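Local coordinates for sister chromatid cohesion protein (PDB 5T8V), which probably loads the cohesin ring onto chromatin, this chain being the C-terminal, HEAT-repeat portion of the Scc2 loader, at residues A[164-169]-A[194-199]; A[617-622]-A[654-659]. All coordinates share one frame; numbering follows the deposited sequence.

The chain is mainly helical, and the two contacts lie far apart along it. Contact 1 comes first from the N terminus. It joins helix 149-172 to helix 190-213 and closes a loop of 24 residues, mostly helical, that includes helix 180-187. Contact 2 opens much later. It brings the end of helix 610-619 against helix 652-660 and closes a loop of 31 residues that holds helix 628-642. The two loops follow in series and neither nest nor cross. Contact 1 ties helices together far out from the centre of the chain. Contact 2 lies near that centre. Their nearest atoms are about 39 Å apart.

Contact 1: residues A[164-169]-A[194-199]; sequences DGIIMP and LPLMTD
I166 and L196 reach toward each other tip to tip. The end methyl CD1 of I166 meets CD2 of L196 at 3.9 Å. In L196, CG stands anti to the backbone N (chi1 180°), and this sends the leucine branch out to the isoleucine. The second meeting is looser and is made by M197. M197 starts off alongside the other helix, and its end comes nearer to it. The sulfur SD of M197 lies 4.4 Å from CG1 of I167, and the methyl CE of M197 lies equally near CA of I167. The same sulfur is 4.5 Å from CG2 of I166, so the thioether lies beside both isoleucines. The axes of the two short helical segments pass 11.1 Å apart at 108°. At this spacing the helices meet mostly through side-chain ends, though the methyl of M197 reaches as far as CA of I167. The nearest CA atoms, those of I167 and M197, are 7.5 Å apart. F253 of helix 247-267 touches both I167 and M197, and I127 of helix 120-136 lies against L196. All four residues that touch are buried. Their contact is purely apolar, with aliphatic carbons and a thioether sulfur meeting at van der Waals range or slightly beyond, which implies cohesion by hydrophobic burial shared with the surrounding helices.

Contact 2: residues A[617-622]-A[654-659]; sequences LLNSMA and VQLILR
The backbones come nearest at L618 and L656, whose CA atoms are 6.7 Å apart, where the end of helix 610-619 and the turn after it face helix 652-660. The side chains of L618 and L656 cross at about a right angle. The methyl CD1 of L656 is the main point of touch. It lies 3.6 Å from CB of L618 and 3.7 Å from CD1 of L618, and so rests against both the root and one end of that side chain. In L656, chi1 (-59°) sets CG on the side of the backbone N, and chi2 then places CD1 against L618. N619 adds a looser contact at the exposed border, with OD1 4.4 Å from the same CD1 of L656. M621 reaches across from the turn. Its chain is extended at chi2 and then bends at chi3 (-61°), and its methyl CE comes 3.8 Å from the backbone O of L656. The other methyl of L656, CD2, sits 3.5 Å above the plane of the R659 guanidinium, over its centre. This packs the arginine's flat group on its own helix. In the turn, the O of L617 accepts from both N and OG of S620. S620 OG also bonds to S632 OG of helix 628-642. That helix packs L633 and I636 against M621, while L675 of helix 666-682 touches both M621 and I657. The contact thus joins helices 610-619 and 652-660, which are next but one in the chain. Helix 628-642, which comes between them in sequence, and helix 666-682 pack beside it.

Contact 1: residues A[164-169]-A[194-199]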
ATOM      1  N   ASP A 164     -15.954 -26.319 -44.342  1.00 39.82           N
ATOM      2  CA  ASP A 164     -15.915 -27.539 -43.539  1.00 40.71           C
ATOM      3  C   ASP A 164     -14.931 -28.556 -44.103  1.00 40.47           C
ATOM      4  O   ASP A 164     -14.244 -29.249 -43.343  1.00 42.04           O
ATOM      5  CB  ASP A 164     -17.312 -28.157 -43.452  1.00 41.25           C
ATOM      6  CG  ASP A 164     -18.235 -27.400 -42.521  1.00 44.10           C
ATOM      7  OD1 ASP A 164     -17.737 -26.756 -41.573  1.00 45.80           O
ATOM      8  OD2 ASP A 164     -19.464 -27.457 -42.735  1.00 44.60           O
ATOM      9  N   GLY A 165     -14.841 -28.659 -45.427  1.00 22.53           N
ATOM     10  CA  GLY A 165     -14.182 -29.791 -46.049  1.00 22.96           C
ATOM     11  C   GLY A 165     -12.776 -29.564 -46.567  1.00 22.41           C
ATOM     12  O   GLY A 165     -12.077 -30.533 -46.875  1.00 23.10           O
ATOM     13  N   ILE A 166     -12.339 -28.309 -46.674  1.00 23.25           N
ATOM     14  CA  ILE A 166     -11.037 -28.024 -47.273  1.00 22.66           C
ATOM     15  C   ILE A 166     -10.277 -26.982 -46.459  1.00 23.70           C
ATOM     16  O   ILE A 166      -9.181 -27.253 -45.959  1.00 24.33           O
ATOM     17  CB  ILE A 166     -11.205 -27.572 -48.736  1.00 20.49           C
ATOM     18  CG1 ILE A 166     -11.851 -28.701 -49.550  1.00 21.87           C
ATOM     19  CG2 ILE A 166      -9.855 -27.178 -49.331  1.00 20.13           C
ATOM     20  CD1 ILE A 166     -11.999 -28.428 -51.036  1.00 21.48           C
ATOM     21  N   ILE A 167     -10.852 -25.787 -46.322  1.00 34.51           N
ATOM     22  CA  ILE A 167     -10.118 -24.665 -45.734  1.00 33.43           C
ATOM     23  C   ILE A 167      -9.694 -24.996 -44.308  1.00 34.94           C
ATOM     24  O   ILE A 167      -8.507 -24.942 -43.960  1.00 35.87           O
ATOM     25  CB  ILE A 167     -10.969 -23.385 -45.789  1.00 31.57           C
ATOM     26  CG1 ILE A 167     -11.356 -23.064 -47.236  1.00 30.73           C
ATOM     27  CG2 ILE A 167     -10.209 -22.211 -45.190  1.00 32.14           C
ATOM     28  CD1 ILE A 167     -12.466 -22.045 -47.366  1.00 30.49           C
ATOM     29  N   MET A 168     -10.660 -25.350 -43.461  1.00 31.79           N
ATOM     30  CA  MET A 168     -10.350 -25.642 -42.064  1.00 33.10           C
ATOM     31  C   MET A 168      -9.439 -26.853 -41.915  1.00 33.85           C
ATOM     32  O   MET A 168      -8.385 -26.731 -41.267  1.00 35.13           O
ATOM     33  CB  MET A 168     -11.653 -25.820 -41.279  1.00 33.76           C
ATOM     34  CG  MET A 168     -12.579 -24.606 -41.318  1.00 33.17           C
ATOM     35  SD  MET A 168     -11.925 -23.152 -40.471  1.00 34.52           S
ATOM     36  CE  MET A 168     -11.945 -23.699 -38.767  1.00 36.56           C
ATOM     37  N   PRO A 169      -9.756 -28.026 -42.472  1.00 27.53           N
ATOM     38  CA  PRO A 169      -8.846 -29.171 -42.297  1.00 29.73           C
ATOM     39  C   PRO A 169      -7.459 -28.936 -42.869  1.00 29.86           C
ATOM     40  O   PRO A 169      -6.485 -29.494 -42.348  1.00 31.14           O
ATOM     41  CB  PRO A 169      -9.573 -30.317 -43.016  1.00 29.12           C
ATOM     42  CG  PRO A 169     -10.560 -29.657 -43.919  1.00 27.14           C
ATOM     43  CD  PRO A 169     -10.961 -28.392 -43.237  1.00 26.48           C
ATOM     44  N   LEU A 194      -3.400 -23.862 -54.219  1.00 36.80           N
ATOM     45  CA  LEU A 194      -3.534 -22.412 -54.076  1.00 36.41           C
ATOM     46  C   LEU A 194      -4.653 -21.828 -54.925  1.00 34.12           C
ATOM     47  O   LEU A 194      -5.495 -21.092 -54.376  1.00 35.49           O
ATOM     48  CB  LEU A 194      -2.198 -21.737 -54.401  1.00 39.51           C
ATOM     49  CG  LEU A 194      -1.395 -21.270 -53.187  1.00 42.85           C
ATOM     50  CD1 LEU A 194      -1.101 -22.433 -52.250  1.00 44.64           C
ATOM     51  CD2 LEU A 194      -0.106 -20.600 -53.637  1.00 45.69           C
ATOM     52  N   PRO A 195      -4.723 -22.078 -56.234  1.00 19.80           N
ATOM     53  CA  PRO A 195      -5.833 -21.513 -57.022  1.00 18.97           C
ATOM     54  C   PRO A 195      -7.201 -21.842 -56.451  1.00 18.53           C
ATOM     55  O   PRO A 195      -8.109 -21.003 -56.502  1.00 18.50           O
ATOM     56  CB  PRO A 195      -5.623 -22.138 -58.407  1.00 19.61           C
ATOM     57  CG  PRO A 195      -4.170 -22.431 -58.466  1.00 20.84           C
ATOM     58  CD  PRO A 195      -3.774 -22.821 -57.075  1.00 20.85           C
ATOM     59  N   LEU A 196      -7.371 -23.046 -55.904  1.00 23.23           N
ATOM     60  CA  LEU A 196      -8.631 -23.400 -55.261  1.00 23.51           C
ATOM     61  C   LEU A 196      -8.923 -22.472 -54.088  1.00 23.73           C
ATOM     62  O   LEU A 196     -10.042 -21.964 -53.942  1.00 24.46           O
ATOM     63  CB  LEU A 196      -8.579 -24.857 -54.802  1.00 23.90           C
ATOM     64  CG  LEU A 196      -9.817 -25.407 -54.100  1.00 23.57           C
ATOM     65  CD1 LEU A 196     -10.990 -25.482 -55.062  1.00 23.51           C
ATOM     66  CD2 LEU A 196      -9.509 -26.770 -53.519  1.00 24.41           C
ATOM     67  N   MET A 197      -7.918 -22.237 -53.241  1.00 26.53           N
ATOM     68  CA  MET A 197      -8.088 -21.318 -52.120  1.00 26.50           C
ATOM     69  C   MET A 197      -8.475 -19.929 -52.607  1.00 25.15           C
ATOM     70  O   MET A 197      -9.396 -19.304 -52.071  1.00 25.72           O
ATOM     71  CB  MET A 197      -6.801 -21.255 -51.296  1.00 29.45           C
ATOM     72  CG  MET A 197      -6.372 -22.589 -50.707  1.00 31.66           C
ATOM     73  SD  MET A 197      -7.635 -23.324 -49.650  1.00 32.11           S
ATOM     74  CE  MET A 197      -6.630 -23.857 -48.268  1.00 34.52           C
ATOM     75  N   THR A 198      -7.772 -19.422 -53.623  1.00 16.72           N
ATOM     76  CA  THR A 198      -8.122 -18.116 -54.172  1.00 16.55           C
ATOM     77  C   THR A 198      -9.571 -18.092 -54.639  1.00 15.80           C
ATOM     78  O   THR A 198     -10.306 -17.135 -54.366  1.00 16.65           O
ATOM     79  CB  THR A 198      -7.180 -17.758 -55.322  1.00 17.92           C
ATOM     80  OG1 THR A 198      -5.835 -17.686 -54.834  1.00 20.20           O
ATOM     81  CG2 THR A 198      -7.558 -16.413 -55.949  1.00 17.31           C
ATOM     82  N   ASP A 199     -10.004 -19.139 -55.345  1.00 21.76           N
ATOM     83  CA  ASP A 199     -11.395 -19.216 -55.779  1.00 22.83           C
ATOM     84  C   ASP A 199     -12.342 -19.114 -54.590  1.00 21.60           C
ATOM     85  O   ASP A 199     -13.333 -18.372 -54.629  1.00 22.03           O
ATOM     86  CB  ASP A 199     -11.631 -20.520 -56.544  1.00 26.09           C
ATOM     87  CG  ASP A 199     -10.792 -20.619 -57.801  1.00 28.53           C
ATOM     88  OD1 ASP A 199      -9.929 -19.740 -58.019  1.00 30.10           O
ATOM     89  OD2 ASP A 199     -10.989 -21.583 -58.569  1.00 29.15           O
TER

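Contact 2: residues A[617-622]-A[654-659]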
ATOM      1  N   LEU A 617      -7.960   4.150  -6.908  1.00 21.60           N
ATOM      2  CA  LEU A 617      -6.887   3.183  -6.724  1.00 23.33           C
ATOM      3  C   LEU A 617      -6.142   3.445  -5.421  1.00 24.17           C
ATOM      4  O   LEU A 617      -5.957   2.534  -4.605  1.00 26.52           O
ATOM      5  CB  LEU A 617      -5.937   3.239  -7.919  1.00 24.62           C
ATOM      6  CG  LEU A 617      -5.046   2.020  -8.139  1.00 28.38           C
ATOM      7  CD1 LEU A 617      -5.880   0.804  -8.526  1.00 29.89           C
ATOM      8  CD2 LEU A 617      -4.004   2.325  -9.205  1.00 28.06           C
ATOM      9  N   LEU A 618      -5.732   4.695  -5.197  1.00 21.31           N
ATOM     10  CA  LEU A 618      -4.956   5.020  -4.005  1.00 22.29           C
ATOM     11  C   LEU A 618      -5.712   4.638  -2.739  1.00 24.46           C
ATOM     12  O   LEU A 618      -5.181   3.934  -1.872  1.00 26.83           O
ATOM     13  CB  LEU A 618      -4.606   6.509  -4.004  1.00 21.03           C
ATOM     14  CG  LEU A 618      -3.557   6.927  -5.043  1.00 19.35           C
ATOM     15  CD1 LEU A 618      -3.590   8.427  -5.301  1.00 18.19           C
ATOM     16  CD2 LEU A 618      -2.169   6.502  -4.598  1.00 19.96           C
ATOM     17  N   ASN A 619      -6.968   5.076  -2.623  1.00 34.92           N
ATOM     18  CA  ASN A 619      -7.757   4.751  -1.441  1.00 38.29           C
ATOM     19  C   ASN A 619      -7.975   3.253  -1.287  1.00 40.20           C
ATOM     20  O   ASN A 619      -8.272   2.794  -0.178  1.00 42.20           O
ATOM     21  CB  ASN A 619      -9.107   5.467  -1.487  1.00 41.73           C
ATOM     22  CG  ASN A 619      -8.975   6.970  -1.334  1.00 44.64           C
ATOM     23  OD1 ASN A 619      -8.621   7.468  -0.265  1.00 46.38           O
ATOM     24  ND2 ASN A 619      -9.266   7.703  -2.404  1.00 44.79           N
ATOM     25  N   SER A 620      -7.837   2.477  -2.362  1.00 40.34           N
ATOM     26  CA  SER A 620      -7.996   1.033  -2.260  1.00 43.06           C
ATOM     27  C   SER A 620      -6.732   0.337  -1.771  1.00 45.37           C
ATOM     28  O   SER A 620      -6.702  -0.897  -1.728  1.00 46.76           O
ATOM     29  CB  SER A 620      -8.422   0.446  -3.609  1.00 43.02           C
ATOM     30  OG  SER A 620      -7.344   0.432  -4.526  1.00 43.54           O
ATOM     31  N   MET A 621      -5.690   1.093  -1.412  1.00 39.06           N
ATOM     32  CA  MET A 621      -4.530   0.481  -0.771  1.00 41.82           C
ATOM     33  C   MET A 621      -4.872   0.010   0.636  1.00 46.23           C
ATOM     34  O   MET A 621      -4.363  -1.020   1.093  1.00 47.64           O
ATOM     35  CB  MET A 621      -3.367   1.469  -0.731  1.00 39.31           C
ATOM     36  CG  MET A 621      -2.760   1.768  -2.090  1.00 37.11           C
ATOM     37  SD  MET A 621      -1.372   2.916  -2.000  1.00 36.15           S
ATOM     38  CE  MET A 621      -2.151   4.375  -1.309  1.00 34.41           C
ATOM     39  N   ALA A 622      -5.727   0.752   1.337  1.00 44.18           N
ATOM     40  CA  ALA A 622      -6.227   0.352   2.652  1.00 50.45           C
ATOM     41  C   ALA A 622      -7.442  -0.554   2.544  1.00 55.88           C
ATOM     42  O   ALA A 622      -8.385  -0.439   3.334  1.00 57.91           O
ATOM     43  CB  ALA A 622      -6.554   1.593   3.477  1.00 50.58           C
ATOM     44  N   VAL A 654       2.022  11.116  -3.581  1.00 34.04           N
ATOM     45  CA  VAL A 654       2.864  11.277  -2.399  1.00 34.55           C
ATOM     46  C   VAL A 654       1.998  11.384  -1.151  1.00 35.71           C
ATOM     47  O   VAL A 654       2.180  10.643  -0.178  1.00 37.49           O
ATOM     48  CB  VAL A 654       3.778  12.507  -2.561  1.00 33.10           C
ATOM     49  CG1 VAL A 654       4.662  12.692  -1.331  1.00 34.20           C
ATOM     50  CG2 VAL A 654       4.636  12.379  -3.815  1.00 32.01           C
ATOM     51  N   GLN A 655       1.030  12.303  -1.173  1.00 48.38           N
ATOM     52  CA  GLN A 655       0.160  12.538  -0.026  1.00 50.09           C
ATOM     53  C   GLN A 655      -0.427  11.235   0.510  1.00 50.82           C
ATOM     54  O   GLN A 655      -0.249  10.889   1.686  1.00 52.06           O
ATOM     55  CB  GLN A 655      -0.948  13.512  -0.436  1.00 50.56           C
ATOM     56  CG  GLN A 655      -1.976  13.824   0.638  1.00 53.57           C
ATOM     57  CD  GLN A 655      -3.072  14.744   0.129  1.00 56.89           C
ATOM     58  OE1 GLN A 655      -2.810  15.691  -0.615  1.00 56.67           O
ATOM     59  NE2 GLN A 655      -4.311  14.461   0.517  1.00 59.11           N
ATOM     60  N   LEU A 656      -1.130  10.493  -0.347  1.00 46.10           N
ATOM     61  CA  LEU A 656      -1.850   9.307   0.101  1.00 46.16           C
ATOM     62  C   LEU A 656      -0.936   8.117   0.360  1.00 47.55           C
ATOM     63  O   LEU A 656      -1.328   7.210   1.100  1.00 49.11           O
ATOM     64  CB  LEU A 656      -2.921   8.927  -0.924  1.00 44.53           C
ATOM     65  CG  LEU A 656      -3.973  10.002  -1.227  1.00 43.07           C
ATOM     66  CD1 LEU A 656      -5.126   9.415  -2.031  1.00 43.07           C
ATOM     67  CD2 LEU A 656      -4.501  10.661   0.048  1.00 43.83           C
ATOM     68  N   ILE A 657       0.260   8.089  -0.229  1.00 32.37           N
ATOM     69  CA  ILE A 657       1.252   7.098   0.177  1.00 34.24           C
ATOM     70  C   ILE A 657       1.697   7.364   1.610  1.00 34.84           C
ATOM     71  O   ILE A 657       1.746   6.452   2.448  1.00 35.48           O
ATOM     72  CB  ILE A 657       2.443   7.103  -0.799  1.00 35.31           C
ATOM     73  CG1 ILE A 657       2.045   6.421  -2.112  1.00 35.82           C
ATOM     74  CG2 ILE A 657       3.664   6.403  -0.183  1.00 37.35           C
ATOM     75  CD1 ILE A 657       3.073   6.564  -3.221  1.00 35.55           C
ATOM     76  N   LEU A 658       2.028   8.621   1.913  1.00 32.99           N
ATOM     77  CA  LEU A 658       2.397   8.985   3.276  1.00 34.06           C
ATOM     78  C   LEU A 658       1.277   8.641   4.249  1.00 34.73           C
ATOM     79  O   LEU A 658       1.522   8.069   5.318  1.00 35.57           O
ATOM     80  CB  LEU A 658       2.739  10.473   3.342  1.00 33.67           C
ATOM     81  CG  LEU A 658       3.929  10.906   2.480  1.00 33.61           C
ATOM     82  CD1 LEU A 658       4.097  12.417   2.514  1.00 32.36           C
ATOM     83  CD2 LEU A 658       5.204  10.215   2.939  1.00 34.88           C
ATOM     84  N   ARG A 659       0.035   8.977   3.895  1.00 54.01           N
ATOM     85  CA  ARG A 659      -1.088   8.590   4.741  1.00 56.47           C
ATOM     86  C   ARG A 659      -1.206   7.075   4.853  1.00 58.02           C
ATOM     87  O   ARG A 659      -1.650   6.562   5.885  1.00 58.79           O
ATOM     88  CB  ARG A 659      -2.382   9.194   4.197  1.00 57.19           C
ATOM     89  CG  ARG A 659      -2.700  10.556   4.787  1.00 60.21           C
ATOM     90  CD  ARG A 659      -3.708  11.321   3.950  1.00 61.56           C
ATOM     91  NE  ARG A 659      -4.907  10.540   3.665  1.00 63.78           N
ATOM     92  CZ  ARG A 659      -6.024  11.046   3.153  1.00 65.69           C
ATOM     93  NH1 ARG A 659      -7.066  10.257   2.923  1.00 67.07           N
ATOM     94  NH2 ARG A 659      -6.106  12.343   2.878  1.00 65.98           N
TER